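Local atomic coordinates of transcriptional regulator (Corynebacterium diphtheriae, PDB entry 3LMM), a protein that is of unknown function but is probably a DNA-binding transcriptional regulator. Residues Phe245-Gly250 and Glu326-Leu331; Val278-Thr283 and Val322-Leu327. One frame throughout, in Å; residues are numbered along the deposited sequence.

Contact 1. Residues Phe245-Gly250 and Glu326-Leu331; sequences FDVHGG and ELDSTL
With CG of L327 set anti to its carbonyl carbon (chi1 -63°) and CG of E326 placed the same way (chi1 -70°), both side chains start out toward the 245-250 backbone and lie against its carbonyl oxygens. E326 then bends at chi2, which carries its carboxylate away from F245 and D246 to a salt bridge with K280. What F245 and D246 offer here is mostly main chain. The N of E326 donates to O of F245 at 3.1 Å, nearly straight at the hydrogen (165°) but arriving well above the carbonyl plane. One residue on, N of L327 reaches O of D246 at 3.2 Å, again nearly linear and tilted from the plane of that carbonyl. The isobutyl group of L327 leans over the same oxygen, its CG 3.4 Å from O of D246.

The two bonds carry the pairing of parallel strands 240-245 and 320-325 a little past its regular end, where F245 still bonds to W324. The chain then folds back at once: E326 to S329 make a type I turn closed by S329 N on E326 O at 3.1 Å, and S329 and T330 both face I325 in a G1 beta bulge, so a tight hairpin leads into strand 330-336.

Further out, at the protein surface, the touch is lighter. CG2 of V247 lies 3.7 Å from OD2 of D328, and CB of V247 meets CD1 of L327 at 4.4 Å.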
# COMPACT_ATOMS: atom_id res chain seq x y z
N PHE A 245 -8.90 26.94 12.53
CA PHE A 245 -8.77 27.51 13.86
C PHE A 245 -7.60 28.47 13.94
O PHE A 245 -6.76 28.52 13.05
CB PHE A 245 -8.57 26.41 14.88
CG PHE A 245 -9.82 25.66 15.20
CD1 PHE A 245 -10.74 26.18 16.10
CD2 PHE A 245 -10.06 24.42 14.62
CE1 PHE A 245 -11.88 25.48 16.42
CE2 PHE A 245 -11.20 23.70 14.93
CZ PHE A 245 -12.11 24.22 15.84
N ASP A 246 -7.53 29.21 15.03
CA ASP A 246 -6.44 30.14 15.20
C ASP A 246 -5.33 29.45 15.99
O ASP A 246 -4.15 29.64 15.73
CB ASP A 246 -6.95 31.40 15.92
CG ASP A 246 -5.98 32.56 15.83
OD1 ASP A 246 -5.27 32.69 14.79
OD2 ASP A 246 -5.96 33.38 16.79
N VAL A 247 -5.73 28.62 16.94
CA VAL A 247 -4.78 27.87 17.75
C VAL A 247 -5.49 26.70 18.46
O VAL A 247 -6.64 26.83 18.87
CB VAL A 247 -4.05 28.81 18.76
CG1 VAL A 247 -5.04 29.46 19.69
CG2 VAL A 247 -3.00 28.02 19.54
N HIS A 248 -4.80 25.57 18.56
CA HIS A 248 -5.36 24.38 19.20
C HIS A 248 -5.96 24.77 20.53
O HIS A 248 -5.24 24.86 21.53
CB HIS A 248 -4.28 23.31 19.40
CG HIS A 248 -4.80 22.02 19.98
ND1 HIS A 248 -5.87 21.33 19.44
CD2 HIS A 248 -4.41 21.31 21.06
CE1 HIS A 248 -6.10 20.25 20.16
NE2 HIS A 248 -5.23 20.21 21.15
N GLY A 249 -7.26 25.03 20.54
CA GLY A 249 -7.91 25.42 21.77
C GLY A 249 -9.23 26.12 21.60
O GLY A 249 -9.74 26.76 22.52
N GLY A 250 -9.81 26.00 20.41
CA GLY A 250 -11.09 26.63 20.17
C GLY A 250 -10.99 27.98 19.51
O GLY A 250 -9.90 28.53 19.32
N GLU A 326 -3.92 27.43 12.51
CA GLU A 326 -3.05 28.47 11.95
C GLU A 326 -1.66 28.63 12.55
O GLU A 326 -0.66 28.38 11.89
CB GLU A 326 -3.76 29.82 12.03
CG GLU A 326 -4.95 29.98 11.11
CD GLU A 326 -4.54 30.26 9.68
OE1 GLU A 326 -3.85 31.27 9.45
OE2 GLU A 326 -4.91 29.47 8.78
N LEU A 327 -1.62 29.07 13.81
CA LEU A 327 -0.36 29.33 14.49
C LEU A 327 0.55 28.13 14.73
O LEU A 327 1.75 28.29 14.97
CB LEU A 327 -0.65 30.05 15.82
CG LEU A 327 -1.30 31.43 15.65
CD1 LEU A 327 -1.61 32.05 17.01
CD2 LEU A 327 -0.37 32.33 14.86
N ASP A 328 0.00 26.92 14.64
CA ASP A 328 0.80 25.73 14.86
C ASP A 328 1.09 25.00 13.56
O ASP A 328 1.84 24.03 13.53
CB ASP A 328 0.09 24.79 15.84
CG ASP A 328 0.10 25.33 17.25
OD1 ASP A 328 1.22 25.61 17.74
OD2 ASP A 328 -0.98 25.46 17.88
N SER A 329 0.49 25.51 12.49
CA SER A 329 0.65 24.91 11.17
C SER A 329 0.28 23.44 11.22
O SER A 329 0.83 22.66 10.46
CB SER A 329 2.09 25.03 10.68
OG SER A 329 2.55 26.37 10.69
N THR A 330 -0.63 23.04 12.10
CA THR A 330 -0.95 21.62 12.11
C THR A 330 -2.35 21.33 11.55
O THR A 330 -3.24 22.16 11.64
CB THR A 330 -0.77 20.98 13.53
OG1 THR A 330 -2.05 20.86 14.16
CG2 THR A 330 0.16 21.82 14.39
N LEU A 331 -2.50 20.15 10.95
CA LEU A 331 -3.77 19.75 10.37
C LEU A 331 -4.23 18.45 11.00
O LEU A 331 -3.50 17.46 11.02
CB LEU A 331 -3.65 19.55 8.86
CG LEU A 331 -4.81 18.77 8.19
CD1 LEU A 331 -5.11 19.33 6.81
CD2 LEU A 331 -4.44 17.32 8.10

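Contact 2. Residues Val278-Thr283 and Val322-Leu327; sequences VNKNNT and VRWIEL
NZ of K280 is the polar atom to look at first: it forms a salt bridge with OE2 of E326 at 3.0 Å, though as a hydrogen bond this is weak and the lysine is poorly ordered, and another weak bond runs back to O of V278 at 3.4 Å. The stronger partner of this ammonium is E295, outside the two segments. The bend at chi4 (58°) turns NZ toward the edge of the W324 indole and the E326 carboxylate; NE1 lies close by, but both nitrogens are donors and do not bond.

CG1 of V278, the last helical residue of helix 264-278, sits over one face of that indole in a CH-pi contact with the five-membered ring, and the backbone N of N279 lies above the same face. The side chain of N279 crosses the six-membered end of the ring at about a right angle. Here the helix stops: N279 centres an inverse gamma turn, with K280 N bonded to V278 O at 2.6 Å, and the chain heads for strand 282-286. W324 thus packs the sheet against the helix's C-terminal end. With two acidic partners around it, the K280 ammonium would probably keep its positive charge.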
# COMPACT_ATOMS: atom_id res chain seq x y z
N VAL A 278 -5.45 27.31 2.54
CA VAL A 278 -5.20 27.38 3.96
C VAL A 278 -3.75 27.02 4.21
O VAL A 278 -3.12 27.55 5.12
CB VAL A 278 -6.12 26.41 4.70
CG1 VAL A 278 -5.93 26.53 6.18
CG2 VAL A 278 -7.56 26.71 4.31
N ASN A 279 -3.24 26.11 3.39
CA ASN A 279 -1.86 25.68 3.50
C ASN A 279 -0.95 26.79 2.99
O ASN A 279 -0.21 26.62 2.03
CB ASN A 279 -1.63 24.42 2.68
CG ASN A 279 -0.43 23.66 3.15
OD1 ASN A 279 -0.10 22.61 2.62
ND2 ASN A 279 0.22 24.18 4.17
N LYS A 280 -1.04 27.93 3.67
CA LYS A 280 -0.29 29.15 3.39
C LYS A 280 0.91 29.07 2.45
O LYS A 280 0.93 29.77 1.44
CB LYS A 280 0.13 29.80 4.70
CG LYS A 280 -1.03 30.11 5.62
CD LYS A 280 -0.53 30.51 7.00
CE LYS A 280 -1.61 30.31 8.05
NZ LYS A 280 -2.07 28.89 8.07
N ASN A 281 1.91 28.25 2.79
CA ASN A 281 3.10 28.13 1.93
C ASN A 281 4.05 29.35 1.94
O ASN A 281 3.82 30.34 1.24
CB ASN A 281 2.64 27.80 0.50
CG ASN A 281 3.61 28.28 -0.57
OD1 ASN A 281 4.82 28.16 -0.42
ND2 ASN A 281 3.07 28.81 -1.66
N ASN A 282 5.12 29.25 2.72
CA ASN A 282 6.09 30.33 2.84
C ASN A 282 7.41 30.09 2.09
O ASN A 282 7.71 28.97 1.67
CB ASN A 282 6.38 30.60 4.31
CG ASN A 282 6.47 29.33 5.12
OD1 ASN A 282 7.12 28.38 4.70
ND2 ASN A 282 5.82 29.31 6.28
N THR A 283 8.20 31.14 1.93
CA THR A 283 9.44 31.04 1.19
C THR A 283 10.69 30.81 2.04
O THR A 283 10.94 31.53 3.01
CB THR A 283 9.64 32.30 0.31
OG1 THR A 283 10.01 33.41 1.15
CG2 THR A 283 8.35 32.66 -0.42
N VAL A 322 -12.14 17.69 9.56
CA VAL A 322 -10.76 18.09 9.33
C VAL A 322 -10.62 19.53 9.77
O VAL A 322 -11.36 20.40 9.30
CB VAL A 322 -10.30 17.92 7.82
CG1 VAL A 322 -11.37 18.39 6.87
CG2 VAL A 322 -9.01 18.71 7.58
N ARG A 323 -9.70 19.77 10.70
CA ARG A 323 -9.46 21.13 11.18
C ARG A 323 -8.01 21.49 10.95
O ARG A 323 -7.13 20.63 10.96
CB ARG A 323 -9.84 21.30 12.66
CG ARG A 323 -9.33 20.25 13.62
CD ARG A 323 -10.28 19.07 13.70
NE ARG A 323 -11.57 19.39 14.33
CZ ARG A 323 -11.72 19.70 15.62
NH1 ARG A 323 -10.67 19.75 16.43
NH2 ARG A 323 -12.94 19.95 16.09
N TRP A 324 -7.78 22.78 10.73
CA TRP A 324 -6.45 23.32 10.48
C TRP A 324 -6.11 24.37 11.52
O TRP A 324 -6.87 25.32 11.71
CB TRP A 324 -6.43 23.95 9.09
CG TRP A 324 -5.18 24.67 8.79
CD1 TRP A 324 -4.85 25.95 9.17
CD2 TRP A 324 -4.07 24.18 8.05
NE1 TRP A 324 -3.60 26.27 8.71
CE2 TRP A 324 -3.10 25.20 8.02
CE3 TRP A 324 -3.80 22.96 7.42
CZ2 TRP A 324 -1.87 25.04 7.37
CZ3 TRP A 324 -2.58 22.80 6.78
CH2 TRP A 324 -1.63 23.84 6.76
N ILE A 325 -4.97 24.23 12.17
CA ILE A 325 -4.54 25.19 13.19
C ILE A 325 -3.52 26.17 12.62
O ILE A 325 -2.40 25.79 12.32
CB ILE A 325 -3.89 24.48 14.36
CG1 ILE A 325 -4.74 23.29 14.74
CG2 ILE A 325 -3.76 25.42 15.53
CD1 ILE A 325 -6.16 23.63 14.89
N GLU A 326 -3.92 27.43 12.51
CA GLU A 326 -3.05 28.47 11.95
C GLU A 326 -1.66 28.63 12.55
O GLU A 326 -0.66 28.38 11.89
CB GLU A 326 -3.76 29.82 12.03
CG GLU A 326 -4.95 29.98 11.11
CD GLU A 326 -4.54 30.26 9.68
OE1 GLU A 326 -3.85 31.27 9.45
OE2 GLU A 326 -4.91 29.47 8.78
N LEU A 327 -1.62 29.07 13.81
CA LEU A 327 -0.36 29.33 14.49
C LEU A 327 0.55 28.13 14.73
O LEU A 327 1.75 28.29 14.97
CB LEU A 327 -0.65 30.05 15.82
CG LEU A 327 -1.30 31.43 15.65
CD1 LEU A 327 -1.61 32.05 17.01
CD2 LEU A 327 -0.37 32.33 14.86

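From the N terminus, the chain runs up strand 240-245 into the loop 245-250, returns along 252-256, and passes down helix 264-278 to the 278-283 turn. It then makes the small hairpin 282-286/289-293 and helix 298-311 before entering strand 320-325. Contact 2 closes the shorter loop, from 278-283 to 322-327; contact 1 closes the longer one, from 245-250 to 326-331, and encloses it. Both finish on the same piece of chain, sharing E326 and L327. Contact 1 joins the ends of neighbouring strands 240-245 and 320-325, while contact 2 ties the sheet to the helix. CG2 of I325, in the 322-327 segment, packs on V247 and H248.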